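PDB 4QVU: galactose-1-phosphate uridylyltransferase from Bacillus cereus, which is of unknown function but has a HIT-like fold, binds zinc and may act as a UDP-glucose:hexose-1-phosphate uridylyltransferase. Local coordinates for residues N157-P162 with F166-I171; L94-Q97 with E101-S104; I65-C70 with A75-E80; V190-T195 with A249-K254; I39-G44 with I86-K91. All blocks are in the same frame, centred on the assembly; numbering follows the deposited sequence.

Contact 1: residues N157-P162 with F166-I171; sequences NISDRP and FTEFNI
The side-chain amide of Asn170 meets Asn157 and Ser159 within its own plane, on one face of the beta hairpin formed by strands 154-159 and 169-173. Its ND2 spends both N-H bonds here: one runs almost straight (172°) to Asn157 OD1 at 2.8 Å, the other to Ser159 OG, also 2.8 Å away from ND2. The two asparagine amides are turned 58° against each other. On the opposite sheet face, Ile158 CG1 comes obliquely to CD1 of the Phe169 ring at 3.9 Å, while Asn157 O lies at the edge of that ring, near its plane. Helices 179-195 and 241-249 cover this apolar side.

Antiparallel backbone bonds join the strands: Asn157 and Asn170 form a hydrogen-bonded pair, and Ile158 and Phe169 the non-hydrogen-bonded pair beside it. Lys218 bonds to Asn170 OD1 and makes a salt bridge with Glu168 OE1; Asn157 ND2 turns to Glu155 and Phe143 O. At the hairpin end the Glu168 carboxylate accepts from the turn amides of Ile163 and Ile164, with its CD 3.4 Å from Pro162 CB.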
# COMPACT_ATOMS: atom_id res chain seq x y z
N ASN A 157 14.30 0.41 -14.93
CA ASN A 157 14.21 0.39 -13.48
C ASN A 157 13.23 -0.69 -13.02
O ASN A 157 12.52 -1.27 -13.84
CB ASN A 157 13.81 1.78 -12.93
CG ASN A 157 12.38 2.22 -13.19
OD1 ASN A 157 11.41 1.57 -12.79
ND2 ASN A 157 12.21 3.40 -13.79
N ILE A 158 13.20 -0.93 -11.69
CA ILE A 158 12.27 -1.82 -10.99
C ILE A 158 11.39 -0.93 -10.12
O ILE A 158 11.94 -0.13 -9.34
CB ILE A 158 12.98 -2.94 -10.18
CG1 ILE A 158 14.13 -3.60 -10.98
CG2 ILE A 158 11.95 -3.99 -9.68
CD1 ILE A 158 15.06 -4.43 -10.19
N SER A 159 10.06 -1.03 -10.24
CA SER A 159 9.12 -0.23 -9.45
C SER A 159 9.27 -0.42 -7.92
O SER A 159 9.16 -1.54 -7.42
CB SER A 159 7.68 -0.58 -9.83
OG SER A 159 7.29 0.05 -11.03
N ASP A 160 9.46 0.71 -7.19
CA ASP A 160 9.47 0.77 -5.72
C ASP A 160 8.03 1.07 -5.22
O ASP A 160 7.72 0.89 -4.04
CB ASP A 160 10.48 1.82 -5.20
CG ASP A 160 10.27 3.23 -5.71
OD1 ASP A 160 9.81 3.39 -6.85
OD2 ASP A 160 10.61 4.18 -4.98
N ARG A 161 7.16 1.50 -6.16
CA ARG A 161 5.73 1.77 -5.97
C ARG A 161 4.96 1.10 -7.15
O ARG A 161 4.36 1.79 -7.97
CB ARG A 161 5.42 3.28 -5.85
N PRO A 162 5.00 -0.26 -7.27
CA PRO A 162 4.33 -0.91 -8.40
C PRO A 162 2.81 -0.68 -8.42
O PRO A 162 2.23 -0.29 -7.41
CB PRO A 162 4.66 -2.40 -8.20
CG PRO A 162 5.01 -2.54 -6.79
CD PRO A 162 5.67 -1.25 -6.40
N PHE A 166 3.90 -6.24 -6.92
CA PHE A 166 4.95 -7.25 -7.05
C PHE A 166 6.08 -6.67 -7.90
O PHE A 166 6.38 -5.49 -7.76
CB PHE A 166 4.37 -8.56 -7.60
CG PHE A 166 3.46 -9.24 -6.60
CD1 PHE A 166 3.97 -10.11 -5.64
CD2 PHE A 166 2.09 -9.00 -6.60
CE1 PHE A 166 3.14 -10.74 -4.72
CE2 PHE A 166 1.25 -9.62 -5.66
CZ PHE A 166 1.78 -10.49 -4.73
N THR A 167 6.75 -7.48 -8.74
CA THR A 167 7.85 -6.97 -9.56
C THR A 167 7.30 -6.42 -10.88
O THR A 167 6.51 -7.06 -11.56
CB THR A 167 8.92 -8.04 -9.80
OG1 THR A 167 9.24 -8.66 -8.56
CG2 THR A 167 10.19 -7.46 -10.42
N GLU A 168 7.74 -5.21 -11.22
CA GLU A 168 7.39 -4.47 -12.44
C GLU A 168 8.64 -3.79 -12.94
O GLU A 168 9.28 -3.06 -12.19
CB GLU A 168 6.25 -3.46 -12.19
CG GLU A 168 4.94 -4.13 -11.78
CD GLU A 168 3.79 -3.22 -11.41
OE1 GLU A 168 3.95 -1.98 -11.45
OE2 GLU A 168 2.71 -3.75 -11.06
N PHE A 169 9.03 -4.09 -14.20
CA PHE A 169 10.20 -3.53 -14.86
C PHE A 169 9.75 -2.45 -15.83
O PHE A 169 8.96 -2.72 -16.73
CB PHE A 169 11.02 -4.61 -15.58
CG PHE A 169 11.44 -5.79 -14.73
CD1 PHE A 169 12.50 -5.68 -13.83
CD2 PHE A 169 10.80 -7.02 -14.85
CE1 PHE A 169 12.89 -6.77 -13.06
CE2 PHE A 169 11.21 -8.11 -14.08
CZ PHE A 169 12.26 -7.99 -13.20
N ASN A 170 10.21 -1.21 -15.61
CA ASN A 170 9.84 -0.06 -16.43
C ASN A 170 10.99 0.31 -17.34
O ASN A 170 12.11 0.54 -16.88
CB ASN A 170 9.44 1.12 -15.55
CG ASN A 170 8.37 0.76 -14.55
OD1 ASN A 170 7.22 0.45 -14.90
ND2 ASN A 170 8.73 0.74 -13.28
N ILE A 171 10.71 0.32 -18.64
CA ILE A 171 11.66 0.68 -19.69
C ILE A 171 11.14 1.98 -20.30
O ILE A 171 10.06 1.98 -20.89
CB ILE A 171 11.85 -0.46 -20.72
CG1 ILE A 171 12.02 -1.83 -20.03
CG2 ILE A 171 13.02 -0.13 -21.62
CD1 ILE A 171 12.02 -3.00 -20.95

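Contact 2: residues L94-Q97 with E101-S104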
# COMPACT_ATOMS: atom_id res chain seq x y z
N LEU A 94 0.19 4.36 -31.83
CA LEU A 94 0.23 5.81 -31.73
C LEU A 94 -0.61 6.47 -32.82
O LEU A 94 -1.26 7.47 -32.52
CB LEU A 94 1.68 6.33 -31.75
CG LEU A 94 2.56 5.93 -30.54
CD1 LEU A 94 3.93 6.47 -30.66
CD2 LEU A 94 1.96 6.37 -29.22
N ASN A 95 -0.66 5.90 -34.04
CA ASN A 95 -1.45 6.46 -35.13
C ASN A 95 -2.95 6.26 -34.91
O ASN A 95 -3.71 7.14 -35.32
CB ASN A 95 -1.06 5.86 -36.48
CG ASN A 95 0.26 6.36 -37.01
OD1 ASN A 95 0.59 7.55 -36.93
ND2 ASN A 95 1.00 5.46 -37.62
N LEU A 96 -3.37 5.14 -34.27
CA LEU A 96 -4.79 4.87 -34.00
C LEU A 96 -5.34 5.85 -32.94
O LEU A 96 -6.51 6.21 -33.00
CB LEU A 96 -5.03 3.41 -33.56
CG LEU A 96 -6.49 2.91 -33.57
CD1 LEU A 96 -7.00 2.67 -34.99
CD2 LEU A 96 -6.63 1.62 -32.77
N GLN A 97 -4.47 6.30 -31.99
CA GLN A 97 -4.84 7.24 -30.93
C GLN A 97 -5.15 8.64 -31.52
O GLN A 97 -5.95 9.38 -30.94
CB GLN A 97 -3.72 7.32 -29.89
CG GLN A 97 -4.17 7.88 -28.54
CD GLN A 97 -3.41 7.31 -27.36
OE1 GLN A 97 -3.98 7.08 -26.30
NE2 GLN A 97 -2.13 6.99 -27.52
N GLU A 101 -12.11 9.32 -32.80
CA GLU A 101 -13.17 8.43 -32.29
C GLU A 101 -12.76 7.76 -30.95
O GLU A 101 -13.63 7.13 -30.32
CB GLU A 101 -13.53 7.35 -33.32
N PHE A 102 -11.48 7.90 -30.51
CA PHE A 102 -11.00 7.29 -29.27
C PHE A 102 -10.41 8.30 -28.30
O PHE A 102 -9.65 9.19 -28.70
CB PHE A 102 -9.94 6.21 -29.53
CG PHE A 102 -10.33 5.16 -30.54
CD1 PHE A 102 -11.34 4.25 -30.26
CD2 PHE A 102 -9.66 5.05 -31.75
CE1 PHE A 102 -11.69 3.27 -31.19
CE2 PHE A 102 -10.01 4.07 -32.68
CZ PHE A 102 -11.03 3.19 -32.40
N THR A 103 -10.72 8.11 -27.00
CA THR A 103 -10.19 8.88 -25.87
C THR A 103 -8.73 8.44 -25.66
O THR A 103 -7.86 9.28 -25.46
CB THR A 103 -11.06 8.68 -24.62
OG1 THR A 103 -12.40 9.08 -24.92
CG2 THR A 103 -10.56 9.46 -23.41
N SER A 104 -8.48 7.12 -25.75
CA SER A 104 -7.16 6.51 -25.63
C SER A 104 -7.13 5.14 -26.32
O SER A 104 -8.17 4.55 -26.58
CB SER A 104 -6.74 6.38 -24.16
OG SER A 104 -7.40 5.30 -23.51
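Leu96 and Gln97, late in helix 79-97, meet Phe102 and Ser104 where the chain turns back into strand 104-111 of the antiparallel sheet: a helix-to-strand connection. Both helix residues swing their side chains in the same sense, CG opposite the backbone N (chi1 -166° for Leu96 and -161° for Gln97), yet they serve different partners.

The branch point of Leu96 does the touching. Its CG lies 3.8 Å from Phe102 CE2, Leu96 CD1 is 4.0 Å from the same ring atom, and the two side chains slant across one another. The neighbouring ring atom, Phe102 CD2, faces the Leu96 carbonyl: Leu96 O sits 3.6 Å from it, at the ring edge and near the ring plane. The same side of the phenyl group, CD2 and CE2, thus meets both the carbonyl and the side chain of one leucine, the oxygen near the ring plane and CG well out of it. Leu96 also packs on Ile126 of strand 123-129.

Gln97 reaches further. A bend at its second torsion (148°) turns the amide toward the start of the strand, where OE1 accepts a hydrogen bond from the backbone N of Val105 and so links the helix to the strand beside it. This brings the oxygen alongside Ser104, whose hydroxyl is engaged by Val132 O and Tyr134 N. Thr103 and Ser104 both pair with Met129 in a classic beta bulge. Gln97 OE1 comes within 3.3 Å of Ser104 CA and 3.6 Å of Ser104 CB.

Contact 3: residues I65-C70 with A75-E80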
# COMPACT_ATOMS: atom_id res chain seq x y z
N ILE A 65 -0.55 -10.43 -34.66
CA ILE A 65 0.20 -11.69 -34.78
C ILE A 65 1.66 -11.30 -35.10
O ILE A 65 1.90 -10.57 -36.05
CB ILE A 65 -0.44 -12.65 -35.84
CG1 ILE A 65 -1.77 -13.23 -35.33
CG2 ILE A 65 0.49 -13.80 -36.22
CD1 ILE A 65 -2.98 -12.36 -35.49
N GLU A 66 2.59 -11.77 -34.27
CA GLU A 66 4.02 -11.44 -34.30
C GLU A 66 4.86 -12.29 -35.27
O GLU A 66 5.96 -11.86 -35.62
CB GLU A 66 4.62 -11.64 -32.90
CG GLU A 66 3.87 -10.97 -31.76
CD GLU A 66 4.33 -11.30 -30.35
OE1 GLU A 66 5.42 -11.91 -30.19
OE2 GLU A 66 3.61 -10.92 -29.41
N THR A 67 4.39 -13.50 -35.63
CA THR A 67 5.14 -14.42 -36.51
C THR A 67 4.17 -15.45 -37.14
O THR A 67 3.07 -15.64 -36.63
CB THR A 67 6.31 -15.12 -35.75
OG1 THR A 67 6.91 -16.14 -36.57
CG2 THR A 67 5.90 -15.72 -34.39
N ASP A 68 4.60 -16.10 -38.24
CA ASP A 68 3.81 -17.12 -38.95
C ASP A 68 4.14 -18.53 -38.39
O ASP A 68 3.71 -19.55 -38.96
CB ASP A 68 4.10 -17.05 -40.46
N ASN A 69 4.86 -18.58 -37.26
CA ASN A 69 5.32 -19.79 -36.58
C ASN A 69 4.76 -19.84 -35.14
O ASN A 69 4.69 -18.80 -34.48
CB ASN A 69 6.85 -19.79 -36.58
CG ASN A 69 7.54 -20.93 -35.89
OD1 ASN A 69 8.56 -20.73 -35.22
ND2 ASN A 69 7.04 -22.15 -36.05
N CYS A 70 4.36 -21.04 -34.66
CA CYS A 70 3.78 -21.23 -33.32
C CYS A 70 4.87 -21.61 -32.28
O CYS A 70 4.53 -21.82 -31.11
CB CYS A 70 2.68 -22.28 -33.37
SG CYS A 70 3.20 -23.88 -34.05
N ALA A 75 11.74 -13.88 -26.66
CA ALA A 75 13.05 -14.41 -26.24
C ALA A 75 13.84 -15.09 -27.39
O ALA A 75 15.08 -15.07 -27.36
CB ALA A 75 12.85 -15.42 -25.12
N THR A 76 13.14 -15.65 -28.40
CA THR A 76 13.73 -16.38 -29.54
C THR A 76 14.05 -15.45 -30.74
O THR A 76 15.10 -15.65 -31.36
CB THR A 76 12.76 -17.50 -29.97
OG1 THR A 76 12.67 -18.44 -28.90
CG2 THR A 76 13.20 -18.25 -31.22
N TYR A 77 13.16 -14.46 -31.08
CA TYR A 77 13.28 -13.55 -32.25
C TYR A 77 14.67 -12.96 -32.47
O TYR A 77 15.37 -12.62 -31.51
CB TYR A 77 12.31 -12.36 -32.15
CG TYR A 77 10.84 -12.69 -32.04
CD1 TYR A 77 10.30 -13.79 -32.70
CD2 TYR A 77 9.96 -11.83 -31.38
CE1 TYR A 77 8.94 -14.09 -32.61
CE2 TYR A 77 8.60 -12.12 -31.28
CZ TYR A 77 8.10 -13.25 -31.90
OH TYR A 77 6.77 -13.56 -31.81
N THR A 78 15.04 -12.77 -33.76
CA THR A 78 16.31 -12.12 -34.15
C THR A 78 16.22 -10.63 -33.79
O THR A 78 15.12 -10.11 -33.57
CB THR A 78 16.64 -12.33 -35.64
OG1 THR A 78 15.58 -11.81 -36.46
CG2 THR A 78 16.92 -13.78 -35.99
N GLU A 79 17.38 -9.94 -33.71
CA GLU A 79 17.44 -8.51 -33.38
C GLU A 79 16.61 -7.68 -34.38
O GLU A 79 15.95 -6.73 -33.97
CB GLU A 79 18.90 -8.01 -33.36
N GLU A 80 16.62 -8.07 -35.68
CA GLU A 80 15.87 -7.40 -36.75
C GLU A 80 14.36 -7.60 -36.58
O GLU A 80 13.62 -6.61 -36.66
CB GLU A 80 16.32 -7.90 -38.12
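With CG of Tyr77 set opposite its carbonyl carbon (chi1 -58°) and Glu66 turned the same way at its first torsion, the phenol and the carboxylate converge across the strand-to-helix connection that leads from strand 59-65, in the antiparallel sheet of this HIT-like fold, into helix 79-97. The Glu66 chain is extended beyond CG, and it crosses the tyrosine at about a right angle.

Their meeting point is a hydrogen bond: Tyr77 OH donates to Glu66 OE1 at 2.7 Å. The carboxylate oxygen is reached on its anti side, 18° out of the carboxylate plane, and it lies in the plane of the ring, beside the CE2 edge; CE2 and OE1 are 3.4 Å apart. Ring and carboxylate planes stand 69° to each other. The other side of the same ring end belongs to Thr67, whose CG2 is 3.5 Å from Tyr77 OH and 3.9 Å from Tyr77 CE1. The hydroxyl-bearing end of the ring is thus held between two consecutive residues, all three of them buried.

Around it, the His81 ring meets the tyrosine ring, and Leu85 of the helix packs on both Glu66 and Tyr77. A long, weak ion pair links the second carboxylate oxygen, OE2, to Lys109. Thr78, the next residue after the tyrosine, takes the N-cap position of helix 79-97. On the facing side, Thr67 sends its methyl toward the phenol while its hydroxyl closes an ST turn, OG1 accepting from the backbone N of Asn69 at 3.3 Å.

Contact 4: residues V190-T195 with A249-K254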
# COMPACT_ATOMS: atom_id res chain seq x y z
N VAL A 190 12.58 -9.75 -20.87
CA VAL A 190 11.72 -10.92 -21.09
C VAL A 190 12.57 -12.21 -20.93
O VAL A 190 12.17 -13.10 -20.18
CB VAL A 190 11.00 -10.86 -22.47
CG1 VAL A 190 10.52 -12.24 -22.93
CG2 VAL A 190 9.85 -9.86 -22.44
N ARG A 191 13.75 -12.26 -21.58
CA ARG A 191 14.70 -13.38 -21.51
C ARG A 191 15.06 -13.69 -20.06
O ARG A 191 15.08 -14.86 -19.69
CB ARG A 191 15.96 -13.10 -22.33
CG ARG A 191 15.77 -13.36 -23.81
CD ARG A 191 16.92 -12.86 -24.65
NE ARG A 191 16.81 -13.34 -26.03
CZ ARG A 191 17.51 -12.87 -27.06
NH1 ARG A 191 18.35 -11.86 -26.89
NH2 ARG A 191 17.34 -13.38 -28.27
N TYR A 192 15.30 -12.65 -19.24
CA TYR A 192 15.62 -12.79 -17.82
C TYR A 192 14.43 -13.40 -17.06
O TYR A 192 14.65 -14.30 -16.25
CB TYR A 192 16.02 -11.44 -17.20
CG TYR A 192 15.98 -11.42 -15.68
CD1 TYR A 192 16.97 -12.05 -14.93
CD2 TYR A 192 14.96 -10.77 -15.00
CE1 TYR A 192 16.93 -12.04 -13.54
CE2 TYR A 192 14.90 -10.77 -13.61
CZ TYR A 192 15.89 -11.40 -12.88
OH TYR A 192 15.82 -11.40 -11.51
N ILE A 193 13.20 -12.91 -17.31
CA ILE A 193 11.99 -13.38 -16.63
C ILE A 193 11.78 -14.87 -16.94
O ILE A 193 11.55 -15.65 -16.01
CB ILE A 193 10.73 -12.54 -17.00
CG1 ILE A 193 10.88 -11.10 -16.49
CG2 ILE A 193 9.44 -13.19 -16.44
CD1 ILE A 193 9.83 -10.15 -16.93
N LEU A 194 11.91 -15.26 -18.21
CA LEU A 194 11.71 -16.65 -18.62
C LEU A 194 12.83 -17.58 -18.17
O LEU A 194 12.59 -18.79 -18.07
CB LEU A 194 11.57 -16.75 -20.15
CG LEU A 194 10.38 -16.03 -20.79
CD1 LEU A 194 10.42 -16.19 -22.28
CD2 LEU A 194 9.05 -16.55 -20.26
N THR A 195 14.04 -17.04 -17.86
CA THR A 195 15.19 -17.87 -17.52
C THR A 195 15.59 -17.82 -16.02
O THR A 195 15.66 -18.89 -15.41
CB THR A 195 16.40 -17.43 -18.37
OG1 THR A 195 16.04 -17.48 -19.74
CG2 THR A 195 17.64 -18.29 -18.13
N ALA A 249 20.86 -6.97 -14.13
CA ALA A 249 21.97 -6.18 -14.67
C ALA A 249 23.00 -7.07 -15.41
O ALA A 249 23.68 -6.60 -16.32
CB ALA A 249 22.66 -5.41 -13.56
N ALA A 250 23.07 -8.37 -15.04
CA ALA A 250 23.95 -9.38 -15.64
C ALA A 250 23.54 -9.72 -17.08
O ALA A 250 24.29 -10.39 -17.77
CB ALA A 250 23.95 -10.63 -14.78
N TYR A 251 22.34 -9.25 -17.53
CA TYR A 251 21.82 -9.44 -18.90
C TYR A 251 22.20 -8.26 -19.82
O TYR A 251 21.95 -8.31 -21.03
CB TYR A 251 20.30 -9.63 -18.87
CG TYR A 251 19.88 -11.06 -18.64
CD1 TYR A 251 19.99 -11.64 -17.38
CD2 TYR A 251 19.37 -11.84 -19.67
CE1 TYR A 251 19.64 -12.97 -17.16
CE2 TYR A 251 19.01 -13.17 -19.47
CZ TYR A 251 19.15 -13.73 -18.21
OH TYR A 251 18.78 -15.04 -18.00
N PHE A 252 22.81 -7.21 -19.24
CA PHE A 252 23.24 -6.02 -19.96
C PHE A 252 24.76 -5.83 -19.80
O PHE A 252 25.30 -4.77 -20.13
CB PHE A 252 22.45 -4.79 -19.47
CG PHE A 252 20.96 -4.90 -19.69
CD1 PHE A 252 20.14 -5.49 -18.73
CD2 PHE A 252 20.37 -4.44 -20.86
CE1 PHE A 252 18.77 -5.64 -18.94
CE2 PHE A 252 18.99 -4.57 -21.07
CZ PHE A 252 18.20 -5.17 -20.11
N THR A 253 25.46 -6.90 -19.34
CA THR A 253 26.91 -6.91 -19.15
C THR A 253 27.60 -6.99 -20.54
O THR A 253 28.78 -6.63 -20.65
CB THR A 253 27.34 -8.06 -18.21
OG1 THR A 253 28.70 -7.86 -17.82
CG2 THR A 253 27.16 -9.46 -18.81
N LYS A 254 26.87 -7.45 -21.57
CA LYS A 254 27.36 -7.59 -22.95
C LYS A 254 26.62 -6.63 -23.88
O LYS A 254 27.04 -5.49 -24.06
CB LYS A 254 27.19 -9.04 -23.43
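Arg191 O, on the helix turn that Tyr251 covers, is gripped twice by Thr195: by OG1 at 2.8 Å and, weakly, by the backbone N at 3.0 Å. The OG1 bond ties the threonine side chain back to its own helix, with both CB and CG2 of Thr195 3.4 Å from Tyr251 OH. The phenol hydroxyl itself is bonded to Asp196, one residue further on.

Tyr251 supplies most of the contact, laying one ring face on the helix. Over the centre of that face stands Tyr192 CB, 3.8 Å from the ring centroid and only 6° off its normal, a CH-pi contact. With its CG opposite the backbone N, Tyr192 then turns its own ring so that its edge meets the same face: CD1 is 3.6 Å from Tyr251 CE1, and the planes stand at 76°. Tyr192 OH is taken by Gln247 of helix 241-249, and the Arg191 guanidinium leads away to Gln188 and Ala75 O. The Tyr251 carbonyl is held by Gln188 NE2. A type I turn from Ala249 to Phe252 thus presents its tyrosine to the end of helix 179-195 through an offset edge-to-face (T-shaped) aromatic pair.

Contact 5: residues I39-G44 with I86-K91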
# COMPACT_ATOMS: atom_id res chain seq x y z
N ILE A 39 -7.88 -7.87 -42.26
CA ILE A 39 -6.50 -7.37 -42.22
C ILE A 39 -6.48 -5.84 -42.15
O ILE A 39 -7.05 -5.17 -43.02
CB ILE A 39 -5.69 -7.86 -43.46
CG1 ILE A 39 -5.98 -9.32 -43.92
CG2 ILE A 39 -4.19 -7.52 -43.35
CD1 ILE A 39 -5.44 -10.48 -43.08
N LEU A 40 -5.76 -5.29 -41.15
CA LEU A 40 -5.62 -3.85 -40.95
C LEU A 40 -4.28 -3.35 -41.49
O LEU A 40 -4.21 -2.27 -42.10
CB LEU A 40 -5.76 -3.50 -39.47
CG LEU A 40 -7.11 -3.80 -38.81
CD1 LEU A 40 -7.04 -3.54 -37.33
CD2 LEU A 40 -8.25 -2.99 -39.44
N ALA A 41 -3.22 -4.15 -41.28
CA ALA A 41 -1.85 -3.91 -41.74
C ALA A 41 -1.02 -5.17 -41.56
O ALA A 41 -1.32 -5.96 -40.68
CB ALA A 41 -1.22 -2.75 -40.98
N THR A 42 0.01 -5.37 -42.41
CA THR A 42 0.94 -6.50 -42.31
C THR A 42 2.35 -6.06 -42.68
O THR A 42 2.52 -5.12 -43.46
CB THR A 42 0.56 -7.74 -43.20
OG1 THR A 42 0.71 -7.45 -44.59
CG2 THR A 42 -0.80 -8.31 -42.91
N GLU A 43 3.37 -6.77 -42.16
CA GLU A 43 4.76 -6.54 -42.52
C GLU A 43 5.49 -7.87 -42.37
O GLU A 43 5.89 -8.23 -41.26
CB GLU A 43 5.39 -5.40 -41.71
CG GLU A 43 6.67 -4.88 -42.34
CD GLU A 43 7.06 -3.51 -41.81
OE1 GLU A 43 7.50 -3.42 -40.64
OE2 GLU A 43 6.88 -2.53 -42.57
N GLY A 44 5.57 -8.61 -43.48
CA GLY A 44 6.15 -9.94 -43.51
C GLY A 44 5.23 -10.91 -42.80
O GLY A 44 4.11 -11.14 -43.25
N ILE A 86 8.46 -4.29 -32.72
CA ILE A 86 8.21 -3.16 -31.82
C ILE A 86 7.93 -1.90 -32.66
O ILE A 86 6.99 -1.18 -32.33
CB ILE A 86 9.37 -2.98 -30.80
CG1 ILE A 86 9.41 -4.18 -29.79
CG2 ILE A 86 9.33 -1.63 -30.04
CD1 ILE A 86 8.13 -4.45 -28.92
N ARG A 87 8.64 -1.69 -33.78
CA ARG A 87 8.39 -0.54 -34.66
C ARG A 87 6.97 -0.59 -35.24
O ARG A 87 6.27 0.42 -35.18
CB ARG A 87 9.43 -0.45 -35.77
CG ARG A 87 10.67 0.28 -35.31
CD ARG A 87 11.75 0.35 -36.36
NE ARG A 87 12.82 1.26 -35.95
CZ ARG A 87 13.90 1.52 -36.66
NH1 ARG A 87 14.09 0.94 -37.84
NH2 ARG A 87 14.81 2.37 -36.21
N PHE A 88 6.52 -1.75 -35.74
CA PHE A 88 5.17 -1.93 -36.30
C PHE A 88 4.09 -1.66 -35.22
O PHE A 88 3.19 -0.86 -35.46
CB PHE A 88 5.03 -3.36 -36.85
CG PHE A 88 3.74 -3.68 -37.58
CD1 PHE A 88 3.64 -3.50 -38.96
CD2 PHE A 88 2.66 -4.23 -36.91
CE1 PHE A 88 2.46 -3.83 -39.64
CE2 PHE A 88 1.48 -4.57 -37.59
CZ PHE A 88 1.39 -4.36 -38.95
N SER A 89 4.23 -2.31 -34.04
CA SER A 89 3.30 -2.22 -32.90
C SER A 89 3.12 -0.79 -32.40
O SER A 89 1.98 -0.34 -32.32
CB SER A 89 3.79 -3.09 -31.75
OG SER A 89 3.82 -4.45 -32.14
N ILE A 90 4.22 -0.09 -32.04
CA ILE A 90 4.23 1.29 -31.55
C ILE A 90 3.61 2.23 -32.60
O ILE A 90 2.78 3.06 -32.23
CB ILE A 90 5.68 1.74 -31.17
CG1 ILE A 90 6.30 0.91 -30.01
CG2 ILE A 90 5.80 3.26 -30.92
CD1 ILE A 90 5.81 1.16 -28.70
N LYS A 91 4.02 2.11 -33.90
CA LYS A 91 3.53 2.95 -35.01
C LYS A 91 2.00 2.87 -35.13
O LYS A 91 1.35 3.91 -35.19
CB LYS A 91 4.18 2.54 -36.36
CG LYS A 91 3.75 3.41 -37.56
CD LYS A 91 4.45 3.09 -38.90
CE LYS A 91 3.83 1.99 -39.74
NZ LYS A 91 4.17 0.63 -39.24
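Phe88 reaches out from helix 79-97 to Ala41, Thr42 and Glu43 of strand 39-43, an outermost strand of the chain's antiparallel sheet, in a helix-on-sheet packing. The far end of the ring does most of the work. Its CZ lies 3.7 Å from Ala41 CB and 3.6 Å from Ala41 O, the carbonyl oxygen sitting at the ring edge and near its plane. One step round the ring, Phe88 CE1 approaches Thr42 C at 3.8 Å. Phe88 CD1 comes equally near, 3.8 Å, to Glu43 CB; both of these approaches are oblique. The phenyl group therefore follows the strand over three residues, touching mainly backbone and CB atoms.

What places the ring is the first torsion of Phe88: CG stands opposite the backbone N (chi1 -174°), which directs the side chain toward the strand. Helix and strand run nearly antiparallel, and the axes of the two short segments are 10.1 Å apart at closest.

In the next shell, Ile46 of the adjacent strand 46-50 and Leu64 of strand 59-65 beyond it pack on Phe88, and His92 meets it edge-to-face. Ala41 lies in a classic beta bulge, where it and Leu40 both face Trp48. Beyond the ring, Glu43 carries a charge opposite to that of Lys91, which might draw it weakly, although Glu43 OE2 and Lys91 NZ remain 5.3 Å apart.

From the N terminus, contact 5 closes the first large loop, bringing helix 79-97 back to edge strand 39-43. Contact 3 is nested inside that loop, at the entry to the same helix, and contact 2 follows in series at its exit, leading into strand 104-111. Further along, contact 1 closes a short hairpin and contact 4 a wider loop that returns the C-terminal tail to helix 179-195. These two touch, Phe169 packing on Tyr192 and Ile193. Contacts 3 and 4 also meet, probably through a hydrogen bond from Arg191 NE to Ala75 O, which joins the N-terminal and C-terminal family regions.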